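Local coordinates for protein Cas13d (uncultured Ruminococcus sp, PDB 6IV9) that binds CRISPR RNA and, through its two HEPN domains, matures that RNA and cleaves RNA targets as a CRISPR effector, at residues K327-D332 and K567-M572; T317-V322 and K490-L495. The protein carries 2 engineered substitutions. All blocks are in the same frame, centred on the assembly; numbering follows the deposited sequence.

Interactions 1 and 2 share helix 312-330: its last turn carries the contact at 327-332, which borders the bound RNA, and an earlier turn carries the contact at 317-322. Their centres are 11 Å apart. They touch directly, among other places, where Asn330 ND2 of interaction 1 lies 2.8 Å from Lys490 O of interaction 2, a probable hydrogen bond, and where Ile569 CD1 packs 4.2 Å from Val322 CG1. Tyr361 bridges them as well, since its hydroxyl is hydrogen-bonded to both Asn330 OD1 and Lys490 N. Interaction 1 meets nucleotides 34, 42 and 43 of chain B, whereas the nearest atom of interaction 2 is about 11 Å from the nucleic acid.

Interaction 1 of 2, residues K327-D332 and K567-M572; sequences KSINKD and KNIASM. With nucleotides of chain B.
Lys567 O is gripped twice by Ser571: OG donates at 2.7 Å and the amide N at 3.1 Å, the two arriving from opposite faces of the carbonyl plane. The hydroxyl is thereby tied back to the last turn of the helix. The lysine side chain leaves with CG anti to the backbone N (chi1 169°), runs extended, and bends only at chi4 (-66°), where NZ meets OP1 of U34 of chain B at 2.8 Å. Here the C-terminal ends of helices 312-330 and 556-570 come together beside the guide RNA of this binary complex, and the contact between the two segments is made by apolar side chains. Ile329 CD1 lies 3.5 Å from Met572 SD, the two side chains meeting tip to tip, and 3.9 Å from Ile569 CG2, whose side chain crosses it at about a right angle. Met572 also faces the RNA, with CE 3.6 Å from O4' of U43 of chain B. An alanine in place of Met572 would probably leave Ile329 CD1 without its sulfur neighbour and the U43 sugar without its apolar support. Ile329 approaches the same nucleotide by its backbone, CA standing 3.6 Å from O2 of the U43 base.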
# COMPACT_ATOMS: atom_id res chain seq x y z
N LYS A 327 18.85 7.75 13.88
CA LYS A 327 19.97 7.66 14.85
C LYS A 327 20.28 6.19 15.15
O LYS A 327 21.42 5.87 15.27
CB LYS A 327 19.76 8.62 16.02
CG LYS A 327 19.61 10.07 15.57
CD LYS A 327 20.07 11.13 16.53
CE LYS A 327 19.16 11.24 17.73
NZ LYS A 327 19.04 12.63 18.21
N SER A 328 19.27 5.34 15.27
CA SER A 328 19.58 3.91 15.53
C SER A 328 20.34 3.28 14.36
O SER A 328 21.18 2.47 14.61
CB SER A 328 18.36 3.13 15.91
OG SER A 328 17.39 3.20 14.89
N ILE A 329 19.96 3.56 13.13
CA ILE A 329 20.71 3.02 11.96
C ILE A 329 22.11 3.65 11.85
O ILE A 329 23.06 2.95 11.60
CB ILE A 329 19.92 3.32 10.68
CG1 ILE A 329 18.54 2.67 10.69
CG2 ILE A 329 20.71 2.95 9.46
CD1 ILE A 329 17.57 3.32 9.75
N ASN A 330 22.17 4.96 11.95
CA ASN A 330 23.39 5.78 11.76
C ASN A 330 24.44 5.61 12.86
O ASN A 330 25.61 5.69 12.54
CB ASN A 330 23.07 7.25 11.53
CG ASN A 330 22.43 7.48 10.19
OD1 ASN A 330 22.52 6.63 9.33
ND2 ASN A 330 21.77 8.60 10.02
N LYS A 331 24.02 5.44 14.11
CA LYS A 331 25.04 5.41 15.19
C LYS A 331 25.91 4.16 15.05
O LYS A 331 25.39 3.08 15.11
CB LYS A 331 24.33 5.43 16.54
CG LYS A 331 25.11 6.09 17.67
CD LYS A 331 24.64 5.66 19.03
CE LYS A 331 25.74 5.71 20.08
NZ LYS A 331 25.55 4.67 21.11
N ASP A 332 27.21 4.36 14.89
CA ASP A 332 28.15 3.21 14.80
C ASP A 332 27.69 2.24 13.71
O ASP A 332 27.68 1.06 13.95
CB ASP A 332 28.35 2.58 16.17
CG ASP A 332 29.00 3.53 17.16
OD1 ASP A 332 29.97 4.18 16.78
OD2 ASP A 332 28.52 3.63 18.28
N LYS A 567 10.57 4.74 2.57
CA LYS A 567 10.15 3.34 2.36
C LYS A 567 11.23 2.41 2.92
O LYS A 567 10.90 1.47 3.58
CB LYS A 567 9.96 3.10 0.87
CG LYS A 567 9.77 1.66 0.43
CD LYS A 567 9.49 1.52 -1.04
CE LYS A 567 9.37 0.08 -1.49
NZ LYS A 567 10.65 -0.65 -1.36
N ASN A 568 12.50 2.72 2.66
CA ASN A 568 13.60 1.84 3.15
C ASN A 568 13.63 1.80 4.68
O ASN A 568 13.68 0.73 5.23
CB ASN A 568 14.95 2.31 2.61
CG ASN A 568 15.04 2.32 1.09
OD1 ASN A 568 14.39 1.55 0.42
ND2 ASN A 568 15.86 3.20 0.55
N ILE A 569 13.65 2.94 5.34
CA ILE A 569 13.74 2.99 6.82
C ILE A 569 12.44 2.53 7.50
O ILE A 569 12.52 1.95 8.54
CB ILE A 569 14.28 4.33 7.34
CG1 ILE A 569 13.27 5.46 7.15
CG2 ILE A 569 15.61 4.62 6.68
CD1 ILE A 569 13.72 6.76 7.69
N ALA A 570 11.29 2.85 6.92
CA ALA A 570 10.00 2.42 7.50
C ALA A 570 9.86 0.89 7.45
O ALA A 570 9.15 0.35 8.25
CB ALA A 570 8.84 3.11 6.83
N SER A 571 10.47 0.26 6.45
CA SER A 571 10.40 -1.20 6.22
C SER A 571 11.27 -1.97 7.21
O SER A 571 11.15 -3.16 7.27
CB SER A 571 10.73 -1.52 4.79
OG SER A 571 9.78 -0.97 3.91
N MET A 572 12.16 -1.28 7.89
CA MET A 572 13.07 -1.95 8.85
C MET A 572 12.32 -2.33 10.12
O MET A 572 11.43 -1.64 10.52
CB MET A 572 14.25 -1.05 9.19
CG MET A 572 15.18 -0.87 8.03
SD MET A 572 16.49 0.30 8.34
CE MET A 572 17.34 0.28 6.77
P U B 43 16.89 -4.22 5.78
OP1 U B 43 16.37 -3.16 4.85
OP2 U B 43 17.44 -5.45 5.23
O5' U B 43 17.97 -3.45 6.65
C5' U B 43 18.62 -4.08 7.76
C4' U B 43 19.87 -3.31 8.13
O4' U B 43 19.43 -2.04 8.64
C3' U B 43 20.71 -3.91 9.27
O3' U B 43 21.63 -4.80 8.65
C2' U B 43 21.35 -2.66 9.88
O2' U B 43 22.35 -2.24 8.98
C1' U B 43 20.20 -1.65 9.77
N1 U B 43 19.33 -1.60 10.96
C2 U B 43 19.85 -1.08 12.12
O2 U B 43 20.97 -0.61 12.19
N3 U B 43 19.00 -1.11 13.19
C4 U B 43 17.72 -1.59 13.22
O4 U B 43 17.09 -1.53 14.27
C5 U B 43 17.25 -2.11 11.99
C6 U B 43 18.05 -2.10 10.92
P U B 34 10.65 -3.14 -3.90
OP1 U B 34 11.16 -3.13 -2.50
OP2 U B 34 10.83 -4.28 -4.77
O5' U B 34 9.11 -2.82 -3.84
C5' U B 34 8.13 -3.86 -3.81
C4' U B 34 6.76 -3.25 -3.95
O4' U B 34 6.57 -2.63 -5.24
C3' U B 34 5.60 -4.23 -3.83
O3' U B 34 5.40 -4.45 -2.43
C2' U B 34 4.48 -3.42 -4.47
O2' U B 34 3.99 -2.45 -3.56
C1' U B 34 5.23 -2.79 -5.65
N1 U B 34 5.24 -3.63 -6.86
C2 U B 34 4.04 -3.70 -7.53
O2 U B 34 3.04 -3.12 -7.14
N3 U B 34 4.04 -4.48 -8.64
C4 U B 34 5.10 -5.18 -9.15
O4 U B 34 4.96 -5.78 -10.21
C5 U B 34 6.33 -5.05 -8.43
C6 U B 34 6.34 -4.31 -7.31
P A B 42 14.01 -7.76 3.19
OP1 A B 42 14.52 -6.83 2.16
OP2 A B 42 14.66 -9.06 3.51
O5' A B 42 14.07 -7.05 4.61
C5' A B 42 13.47 -5.79 4.78
C4' A B 42 13.62 -5.44 6.21
O4' A B 42 12.68 -6.26 6.93
C3' A B 42 14.99 -5.74 6.81
O3' A B 42 15.78 -4.53 6.84
C2' A B 42 14.66 -6.12 8.25
O2' A B 42 14.58 -5.14 9.26
C1' A B 42 13.22 -6.62 8.16
N9 A B 42 13.20 -8.06 8.28
C8 A B 42 13.90 -9.01 7.58
N7 A B 42 13.71 -10.23 8.01
C5 A B 42 12.85 -10.07 9.08
C6 A B 42 12.25 -10.99 9.95
N6 A B 42 12.45 -12.31 9.89
N1 A B 42 11.41 -10.50 10.90
C2 A B 42 11.20 -9.18 10.96
N3 A B 42 11.70 -8.22 10.19
C4 A B 42 12.54 -8.74 9.27

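Interaction 2 of 2, residues T317-V322 and K490-L495; sequences TLDYLV and KNASDL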
# COMPACT_ATOMS: atom_id res chain seq x y z
N THR A 317 7.42 16.69 16.93
CA THR A 317 7.08 15.26 17.04
C THR A 317 7.56 14.52 15.78
O THR A 317 8.16 13.49 15.93
CB THR A 317 5.58 15.05 17.25
OG1 THR A 317 5.23 15.50 18.56
CG2 THR A 317 5.17 13.61 17.06
N LEU A 318 7.35 15.10 14.61
CA LEU A 318 7.77 14.42 13.36
C LEU A 318 9.28 14.24 13.37
O LEU A 318 9.73 13.18 13.03
CB LEU A 318 7.32 15.24 12.15
CG LEU A 318 5.81 15.31 11.96
CD1 LEU A 318 5.48 16.03 10.67
CD2 LEU A 318 5.21 13.93 11.96
N ASP A 319 10.02 15.26 13.79
CA ASP A 319 11.49 15.16 13.88
C ASP A 319 11.90 14.11 14.90
O ASP A 319 12.81 13.38 14.65
CB ASP A 319 12.10 16.52 14.21
CG ASP A 319 12.13 17.43 13.01
OD1 ASP A 319 12.18 16.92 11.91
OD2 ASP A 319 12.08 18.62 13.20
N TYR A 320 11.20 14.05 16.02
CA TYR A 320 11.56 13.09 17.07
C TYR A 320 11.44 11.65 16.55
O TYR A 320 12.32 10.86 16.79
CB TYR A 320 10.62 13.28 18.25
CG TYR A 320 10.88 12.36 19.40
CD1 TYR A 320 10.37 11.08 19.42
CD2 TYR A 320 11.65 12.76 20.47
CE1 TYR A 320 10.60 10.22 20.47
CE2 TYR A 320 11.90 11.91 21.53
CZ TYR A 320 11.37 10.64 21.53
OH TYR A 320 11.63 9.81 22.57
N LEU A 321 10.35 11.35 15.85
CA LEU A 321 10.17 9.97 15.36
C LEU A 321 11.24 9.62 14.33
O LEU A 321 11.82 8.57 14.45
CB LEU A 321 8.77 9.85 14.75
CG LEU A 321 7.60 10.18 15.67
CD1 LEU A 321 6.31 10.28 14.89
CD2 LEU A 321 7.48 9.15 16.78
N VAL A 322 11.45 10.47 13.33
CA VAL A 322 12.46 10.16 12.27
C VAL A 322 13.88 10.13 12.84
O VAL A 322 14.62 9.30 12.43
CB VAL A 322 12.36 11.06 11.04
CG1 VAL A 322 12.89 10.33 9.84
CG2 VAL A 322 10.93 11.45 10.78
N LYS A 490 22.15 9.99 6.17
CA LYS A 490 20.87 10.71 6.02
C LYS A 490 20.40 11.10 7.42
O LYS A 490 20.36 10.25 8.27
CB LYS A 490 19.89 9.85 5.24
CG LYS A 490 20.16 9.82 3.75
CD LYS A 490 19.59 11.03 3.06
CE LYS A 490 20.55 11.75 2.15
NZ LYS A 490 20.96 10.92 0.99
N ASN A 491 20.05 12.36 7.60
CA ASN A 491 19.61 12.90 8.90
C ASN A 491 18.20 13.49 8.77
O ASN A 491 17.81 13.83 7.68
CB ASN A 491 20.61 13.95 9.41
CG ASN A 491 22.02 13.40 9.53
OD1 ASN A 491 22.93 13.85 8.85
ND2 ASN A 491 22.21 12.44 10.41
N ALA A 492 17.51 13.66 9.90
CA ALA A 492 16.12 14.16 9.95
C ALA A 492 16.05 15.56 9.34
O ALA A 492 15.10 15.85 8.66
CB ALA A 492 15.59 14.15 11.35
N SER A 493 17.09 16.36 9.56
CA SER A 493 17.14 17.75 9.04
C SER A 493 17.19 17.74 7.51
O SER A 493 16.92 18.76 6.93
CB SER A 493 18.30 18.50 9.62
OG SER A 493 19.50 17.85 9.27
N ASP A 494 17.58 16.63 6.91
CA ASP A 494 17.73 16.54 5.43
C ASP A 494 16.38 16.32 4.74
O ASP A 494 16.37 16.41 3.53
CB ASP A 494 18.61 15.37 5.01
CG ASP A 494 20.05 15.45 5.46
OD1 ASP A 494 20.53 16.57 5.68
OD2 ASP A 494 20.69 14.40 5.57
N LEU A 495 15.32 16.05 5.49
CA LEU A 495 14.02 15.71 4.86
C LEU A 495 12.99 16.83 5.02
O LEU A 495 13.03 17.52 6.01
CB LEU A 495 13.48 14.44 5.52
CG LEU A 495 14.43 13.24 5.58
CD1 LEU A 495 13.75 12.04 6.22
CD2 LEU A 495 14.97 12.89 4.22
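Ala492 and Val322 account for most of the buried surface, with Asp319 third, where helix 312-330 packs against the loop between helices 467-475 and 497-505. That loop makes a short 3-10 turn over 492-494, and Ala492, its first residue, points its methyl at the helix. The backbones come close here: the CA atoms of Val322 and Ala492 are 5.9 Å apart, an approach that the one-carbon side chain of Ala492 probably permits. Ala492 CB rests against one turn of the helix, 4.4 Å from the backbone O of Asp319 and 4.5 Å from CB of Val322.

Val322 holds CG1 roughly anti to its backbone N (chi1 -153°), which carries that methyl to 4.1 Å from CD1 of Leu495. The two side chains cross obliquely. With Ala492 at the start of the 3-10 turn and Leu495 just beyond its end, the loop meets Val322 at two places. Beyond the segments, Lys500 and Tyr503 of helix 497-505 also contact Val322.

Asp319 passes beside Ala492 with its carboxylate, which has polar partners on helix 497-505, the helix that follows the loop: OD2 is hydrogen-bonded to the Tyr497 hydroxyl and OD1 forms a salt bridge with Lys500. Because Lys500 NZ also bonds to Ala492 O, one ammonium group joins the aspartate of the helix to the backbone of the loop.

The loop is braced internally. Leu495 N donates to Ala492 O, and Asp494 N donates to Asn491 O at 2.9 Å. In return, Asp494 OD2 accepts from the backbone N of Asn491, N to OD2 2.9 Å, at a fairly straight 161° and from above the carboxylate, 50° out of its plane.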